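Local structure of 3-oxo-tetronate kinase (Salmonella typhimurium, 3DQQ) at residues L130-N134 / H135-E139; S224-A227 / M228-R232; G366-T369 / Q370-I374. The protein probably catalyses the ATP-dependent phosphorylation of 3-oxo-tetronate to 3-oxo-tetronate 4-phosphate. One frame throughout, in Å; residues are numbered along the deposited sequence.

In the fold
Contacts 1 and 2 both belong to the sugar-binding N-terminal domain, whereas contact 3 lies in the nucleotide-binding C-terminal domain. Contact 1 (130-139) closes a small antiparallel hairpin that touches the second subunit. Contact 2 (224-232) is a buried part of helix 224-235 about 22 Å from it, centre to centre, with the nearest atoms about 11 Å apart. Contact 3 (366-374) is the end of a helix on the opposite side of the chain's centre from both, its centre about 37 Å from that of contact 1 and 29 Å from that of contact 2. Contact 3 is also the one near the probable ATP site: the side chain of V368 comes within about 4 Å of that of T364.

Contact 1: residues L130-N134 / H135-E139; sequences LFVMN and HLLAE
The imidazole of H135 lies alongside the side chain of N134, the two pointing the same way with the amide and ring planes 51° apart. N134 OD1 comes to 3.2 Å from H135 CD2, while the backbone C of N134 sits over one face of the ring. H135 has its CG beside the backbone N (chi1 -58°), which sets the ring next to the N134-H135 peptide. Through its backbone, H135 also pairs with V132: V132 N donates to H135 O at 2.8 Å, and the return bond from H135 N to V132 O is long and weak at 3.4 Å. Together they close a beta hairpin with a two-residue type II' turn, M133 and N134 at its corners, joining strands 129-132 and 135-136. Further from the turn, L137 N gives a nearly straight bond to L130 O (2.9 Å, 173° at the hydrogen). L137 brings CG to 4.1 Å from L130 CD2 and places CD2 beside V132 CG2. L155 and L158 of helix 155-160 add to this apolar cluster. F131 and L136 form the non-hydrogen-bonded pair; their side chains diverge from the backbone, yet L136 CD2 comes over one face of the F131 ring in a CH-pi contact, 3.9 Å from the centroid and offset toward the rim. A283 and I325 of the second subunit pack on H135 and V132.

Contact 2: residues S224-A227 / M228-R232; sequences SGLA and MGLAR
S224 meets M228 one helical turn ahead through the backbone, M228 N donating to S224 O at 3.3 Å. The serine hydroxyl takes no part in this; its partner is D17 OD2, a hydrogen bond that links S224 to helix 12-24. G225 follows with the next i to i+4 bond, from G229 N to G225 O, equally long at 3.3 Å. The carbonyl oxygen of G225 also lies against the side of M228, 3.3 Å from its CB. L226 makes the apolar contact of the segment. Its carbonyl accepts from L230 N at 2.8 Å, and its side chain, with CG anti to the backbone N (chi1 -179°), meets that of L230, the two crossing obliquely with L226 CG 4.1 Å from L230 CD1. L230 CG lies 3.6 Å from L226 O. A227 closes the series: A231 N donates to A227 O at 2.8 Å, and the methyl of A231 leans on the same oxygen. M228, whose CG is likewise anti to the backbone N (chi1 178°), carries SD over one face of the R232 guanidinium, 3.4 Å above the plane and offset toward the rim. That guanidinium is held by salt bridges to E204 and E208 and by a hydrogen bond to N25. The helix follows strand 219-222 and packs between neighbours on several sides: L226 and L230 reach Y81 of strand 79-83, A227 and M228 meet I18 and F21 of helix 12-24, and L226 also touches Q210 and L214 of helix 204-214.

Contact 3: residues G366-T369 / Q370-I374; sequences GVVT and QSLGI
T369 and I374 join the last turn of helix 362-371 to the chain that leaves it. I374 N donates to T369 O at 3.1 Å, and the two side chains also touch, T369 CG2 standing 4.1 Å from I374 CB. The threonine has its methyl anti to the backbone N and its hydroxyl beside that N, which is what brings CG2 round to the isoleucine. A second bond, from G373 N to Q370 O at 3.0 Å, lies inside the first. With the positive phi of G373 (67°), where the backbone first leaves helical angles, these two bonds define a Schellman motif, and the T369-I374 pair supplies the apolar contact often found across such a helix end.

Behind this cap the i to i+4 backbone bonds run on, from Q370 N to G366 O, S371 N to V367 O and L372 N to V368 O, at 2.8 to 3.1 Å. Side by side along one flank, V368 and L372 point the same way, with V368 CG1 3.9 Å from L372 CD1. L372 keeps its CG beside the backbone N (chi1 -57°), so that its branch leans back over V368 O. V368 in turn stands about 4 Å, side chain to side chain, from T364, which lies in the first turn of the same helix and is one of the residues that probably bind ATP. S371 directs its hydroxyl elsewhere, to S343 O of helix 336-351. That helix packs against one flank, E339 and F342 meeting V367, A347 meeting S371 and A350 meeting L372. T369 and I374 instead rest on L399 of strand 398-402, where T369 also touches L401, and V397 in the preceding loop packs on L372 and I374.

Contact 1: residues L130-N134 / H135-E139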
loop_
_atom_site.group_PDB
_atom_site.type_symbol
_atom_site.label_atom_id
_atom_site.label_comp_id
_atom_site.label_asym_id
_atom_site.label_seq_id
_atom_site.Cartn_x
_atom_site.Cartn_y
_atom_site.Cartn_z
ATOM N N LEU A 130 2.329 23.056 -15.450
ATOM C CA LEU A 130 2.883 21.732 -15.521
ATOM C C LEU A 130 1.761 20.741 -15.733
ATOM O O LEU A 130 0.762 20.786 -15.036
ATOM C CB LEU A 130 3.666 21.435 -14.235
ATOM C CG LEU A 130 4.322 20.044 -13.971
ATOM C CD1 LEU A 130 5.175 19.574 -15.129
ATOM C CD2 LEU A 130 5.202 20.083 -12.688
ATOM N N PHE A 131 1.964 19.834 -16.676
ATOM C CA PHE A 131 1.038 18.792 -17.012
ATOM C C PHE A 131 1.579 17.413 -16.769
ATOM O O PHE A 131 2.628 17.085 -17.207
ATOM C CB PHE A 131 0.689 18.859 -18.477
ATOM C CG PHE A 131 -0.128 20.015 -18.843
ATOM C CD1 PHE A 131 -1.472 19.902 -18.958
ATOM C CD2 PHE A 131 0.442 21.210 -19.090
ATOM C CE1 PHE A 131 -2.194 20.934 -19.283
ATOM C CE2 PHE A 131 -0.301 22.249 -19.402
ATOM C CZ PHE A 131 -1.618 22.108 -19.502
ATOM N N VAL A 132 0.796 16.595 -16.100
ATOM C CA VAL A 132 1.100 15.209 -15.902
ATOM C C VAL A 132 0.187 14.418 -16.778
ATOM O O VAL A 132 -0.962 14.290 -16.513
ATOM C CB VAL A 132 0.859 14.808 -14.474
ATOM C CG1 VAL A 132 1.051 13.366 -14.302
ATOM C CG2 VAL A 132 1.750 15.544 -13.590
ATOM N N MET A 133 0.730 13.883 -17.841
ATOM C CA MET A 133 -0.048 13.220 -18.847
ATOM C C MET A 133 -0.981 14.188 -19.502
ATOM O O MET A 133 -0.567 15.189 -20.004
ATOM C CB MET A 133 -0.806 12.067 -18.261
ATOM C CG MET A 133 0.045 11.117 -17.457
ATOM S SD MET A 133 1.409 10.323 -18.279
ATOM C CE MET A 133 2.149 9.611 -16.876
ATOM N N ASN A 134 -2.261 13.889 -19.485
ATOM C CA ASN A 134 -3.210 14.729 -20.157
ATOM C C ASN A 134 -3.918 15.733 -19.299
ATOM O O ASN A 134 -4.819 16.354 -19.726
ATOM C CB ASN A 134 -4.197 13.893 -20.942
ATOM C CG ASN A 134 -4.796 12.805 -20.141
ATOM O OD1 ASN A 134 -4.228 12.365 -19.177
ATOM N ND2 ASN A 134 -5.962 12.369 -20.529
ATOM N N HIS A 135 -3.481 15.890 -18.080
ATOM C CA HIS A 135 -4.097 16.803 -17.154
ATOM C C HIS A 135 -3.082 17.689 -16.469
ATOM O O HIS A 135 -1.916 17.305 -16.318
ATOM C CB HIS A 135 -4.818 16.004 -16.101
ATOM C CG HIS A 135 -5.864 15.088 -16.658
ATOM N ND1 HIS A 135 -7.083 15.543 -17.130
ATOM C CD2 HIS A 135 -5.866 13.747 -16.838
ATOM C CE1 HIS A 135 -7.787 14.521 -17.583
ATOM N NE2 HIS A 135 -7.073 13.420 -17.410
ATOM N N LEU A 136 -3.529 18.879 -16.060
ATOM C CA LEU A 136 -2.762 19.745 -15.148
ATOM C C LEU A 136 -2.336 19.004 -13.878
ATOM O O LEU A 136 -3.091 18.186 -13.347
ATOM C CB LEU A 136 -3.586 20.973 -14.751
ATOM C CG LEU A 136 -3.878 22.053 -15.796
ATOM C CD1 LEU A 136 -4.958 22.953 -15.231
ATOM C CD2 LEU A 136 -2.623 22.858 -16.205
ATOM N N LEU A 137 -1.126 19.285 -13.412
ATOM C CA LEU A 137 -0.626 18.788 -12.131
ATOM C C LEU A 137 -1.706 18.614 -11.092
ATOM O O LEU A 137 -1.829 17.546 -10.501
ATOM C CB LEU A 137 0.346 19.791 -11.507
ATOM C CG LEU A 137 1.624 19.327 -10.800
ATOM C CD1 LEU A 137 2.025 20.367 -9.773
ATOM C CD2 LEU A 137 1.556 17.980 -10.219
ATOM N N ALA A 138 -2.469 19.679 -10.854
ATOM C CA ALA A 138 -3.355 19.692 -9.725
ATOM C C ALA A 138 -4.606 18.867 -10.002
ATOM O O ALA A 138 -5.382 18.635 -9.104
ATOM C CB ALA A 138 -3.701 21.107 -9.323
ATOM N N GLU A 139 -4.789 18.376 -11.219
ATOM C CA GLU A 139 -5.919 17.500 -11.512
ATOM C C GLU A 139 -5.425 16.097 -11.810
ATOM O O GLU A 139 -6.114 15.332 -12.499
ATOM C CB GLU A 139 -6.733 18.028 -12.731
ATOM C CG GLU A 139 -6.996 19.521 -12.678
ATOM C CD GLU A 139 -7.878 20.074 -13.800
ATOM O OE1 GLU A 139 -8.109 19.420 -14.842
ATOM O OE2 GLU A 139 -8.331 21.221 -13.620
#

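Contact 2: residues S224-A227 / M228-R232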
loop_
_atom_site.group_PDB
_atom_site.type_symbol
_atom_site.label_atom_id
_atom_site.label_comp_id
_atom_site.label_asym_id
_atom_site.label_seq_id
_atom_site.Cartn_x
_atom_site.Cartn_y
_atom_site.Cartn_z
ATOM N N SER A 224 15.183 15.778 -15.240
ATOM C CA SER A 224 16.134 15.116 -16.115
ATOM C C SER A 224 16.086 15.562 -17.561
ATOM O O SER A 224 17.038 15.327 -18.302
ATOM C CB SER A 224 15.874 13.619 -16.103
ATOM O OG SER A 224 16.152 13.061 -14.828
ATOM N N GLY A 225 14.993 16.181 -17.993
ATOM C CA GLY A 225 14.855 16.541 -19.415
ATOM C C GLY A 225 15.890 17.510 -19.962
ATOM O O GLY A 225 16.484 17.283 -21.021
ATOM N N LEU A 226 16.105 18.606 -19.253
ATOM C CA LEU A 226 17.094 19.597 -19.679
ATOM C C LEU A 226 18.478 18.990 -19.719
ATOM O O LEU A 226 19.256 19.337 -20.596
ATOM C CB LEU A 226 17.070 20.811 -18.758
ATOM C CG LEU A 226 18.016 21.947 -19.082
ATOM C CD1 LEU A 226 17.994 22.361 -20.580
ATOM C CD2 LEU A 226 17.757 23.127 -18.089
ATOM N N ALA A 227 18.795 18.090 -18.781
ATOM C CA ALA A 227 20.117 17.431 -18.774
ATOM C C ALA A 227 20.350 16.707 -20.087
ATOM O O ALA A 227 21.420 16.746 -20.683
ATOM C CB ALA A 227 20.247 16.461 -17.611
ATOM N N MET A 228 19.326 16.028 -20.547
ATOM C CA MET A 228 19.415 15.371 -21.843
ATOM C C MET A 228 19.797 16.382 -22.916
ATOM O O MET A 228 20.659 16.142 -23.737
ATOM C CB MET A 228 18.089 14.678 -22.174
ATOM C CG MET A 228 18.095 14.023 -23.539
ATOM S SD MET A 228 16.420 13.957 -24.245
ATOM C CE MET A 228 15.474 12.996 -23.008
ATOM N N GLY A 229 19.169 17.542 -22.876
ATOM C CA GLY A 229 19.431 18.579 -23.867
ATOM C C GLY A 229 20.825 19.125 -23.761
ATOM O O GLY A 229 21.441 19.408 -24.779
ATOM N N LEU A 230 21.332 19.292 -22.539
ATOM C CA LEU A 230 22.683 19.756 -22.351
ATOM C C LEU A 230 23.647 18.697 -22.803
ATOM O O LEU A 230 24.624 19.026 -23.445
ATOM C CB LEU A 230 22.954 20.165 -20.916
ATOM C CG LEU A 230 22.183 21.400 -20.460
ATOM C CD1 LEU A 230 22.109 21.418 -18.944
ATOM C CD2 LEU A 230 22.761 22.712 -21.027
ATOM N N ALA A 231 23.356 17.433 -22.552
ATOM C CA ALA A 231 24.273 16.365 -22.958
ATOM C C ALA A 231 24.442 16.351 -24.452
ATOM O O ALA A 231 25.543 16.220 -24.937
ATOM C CB ALA A 231 23.803 15.028 -22.496
ATOM N N ARG A 232 23.365 16.539 -25.195
ATOM C CA ARG A 232 23.456 16.501 -26.645
ATOM C C ARG A 232 24.196 17.660 -27.247
ATOM O O ARG A 232 24.642 17.562 -28.392
ATOM C CB ARG A 232 22.081 16.441 -27.264
ATOM C CG ARG A 232 21.319 15.210 -26.841
ATOM C CD ARG A 232 20.105 14.964 -27.637
ATOM N NE ARG A 232 19.523 13.741 -27.146
ATOM C CZ ARG A 232 18.281 13.344 -27.361
ATOM N NH1 ARG A 232 17.459 14.049 -28.115
ATOM N NH2 ARG A 232 17.868 12.211 -26.820
#

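Contact 3: residues G366-T369 / Q370-I374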
loop_
_atom_site.group_PDB
_atom_site.type_symbol
_atom_site.label_atom_id
_atom_site.label_comp_id
_atom_site.label_asym_id
_atom_site.label_seq_id
_atom_site.Cartn_x
_atom_site.Cartn_y
_atom_site.Cartn_z
ATOM N N GLY A 366 19.254 0.522 -0.709
ATOM C CA GLY A 366 19.989 1.267 0.271
ATOM C C GLY A 366 20.808 0.408 1.193
ATOM O O GLY A 366 22.001 0.664 1.379
ATOM N N VAL A 367 20.190 -0.626 1.766
ATOM C CA VAL A 367 20.892 -1.399 2.759
ATOM C C VAL A 367 21.992 -2.235 2.121
ATOM O O VAL A 367 23.032 -2.441 2.752
ATOM C CB VAL A 367 19.980 -2.294 3.681
ATOM C CG1 VAL A 367 18.643 -1.656 3.985
ATOM C CG2 VAL A 367 19.833 -3.675 3.124
ATOM N N VAL A 368 21.776 -2.699 0.894
ATOM C CA VAL A 368 22.785 -3.503 0.206
ATOM C C VAL A 368 24.007 -2.662 -0.133
ATOM O O VAL A 368 25.147 -3.107 0.017
ATOM C CB VAL A 368 22.248 -4.143 -1.090
ATOM C CG1 VAL A 368 23.386 -4.583 -1.980
ATOM C CG2 VAL A 368 21.373 -5.329 -0.764
ATOM N N THR A 369 23.756 -1.449 -0.589
ATOM C CA THR A 369 24.807 -0.544 -0.929
ATOM C C THR A 369 25.576 -0.160 0.297
ATOM O O THR A 369 26.783 -0.142 0.286
ATOM C CB THR A 369 24.234 0.699 -1.597
ATOM O OG1 THR A 369 24.100 0.421 -2.985
ATOM C CG2 THR A 369 25.173 1.865 -1.490
ATOM N N GLN A 370 24.877 0.167 1.365
ATOM C CA GLN A 370 25.574 0.570 2.558
ATOM C C GLN A 370 26.330 -0.606 3.136
ATOM O O GLN A 370 27.404 -0.430 3.646
ATOM C CB GLN A 370 24.643 1.170 3.595
ATOM C CG GLN A 370 25.391 1.581 4.908
ATOM C CD GLN A 370 24.435 2.120 6.085
ATOM O OE1 GLN A 370 23.199 2.406 5.889
ATOM N NE2 GLN A 370 25.035 2.248 7.322
ATOM N N SER A 371 25.792 -1.813 3.015
ATOM C CA SER A 371 26.450 -2.990 3.526
ATOM C C SER A 371 27.746 -3.303 2.814
ATOM O O SER A 371 28.686 -3.733 3.423
ATOM C CB SER A 371 25.529 -4.182 3.399
ATOM O OG SER A 371 26.208 -5.352 3.808
ATOM N N LEU A 372 27.808 -3.122 1.516
ATOM C CA LEU A 372 29.051 -3.350 0.808
ATOM C C LEU A 372 29.975 -2.117 0.927
ATOM O O LEU A 372 31.101 -2.095 0.422
ATOM C CB LEU A 372 28.744 -3.664 -0.644
ATOM C CG LEU A 372 27.808 -4.849 -0.852
ATOM C CD1 LEU A 372 27.311 -4.907 -2.281
ATOM C CD2 LEU A 372 28.506 -6.135 -0.462
ATOM N N GLY A 373 29.496 -1.068 1.597
ATOM C CA GLY A 373 30.289 0.139 1.803
ATOM C C GLY A 373 30.559 0.889 0.534
ATOM O O GLY A 373 31.594 1.485 0.408
ATOM N N ILE A 374 29.624 0.842 -0.404
ATOM C CA ILE A 374 29.734 1.568 -1.649
ATOM C C ILE A 374 29.217 2.963 -1.479
ATOM O O ILE A 374 28.167 3.167 -0.945
ATOM C CB ILE A 374 28.955 0.885 -2.731
ATOM C CG1 ILE A 374 29.647 -0.439 -3.068
ATOM C CG2 ILE A 374 28.826 1.800 -3.923
ATOM C CD1 ILE A 374 28.770 -1.379 -3.774
#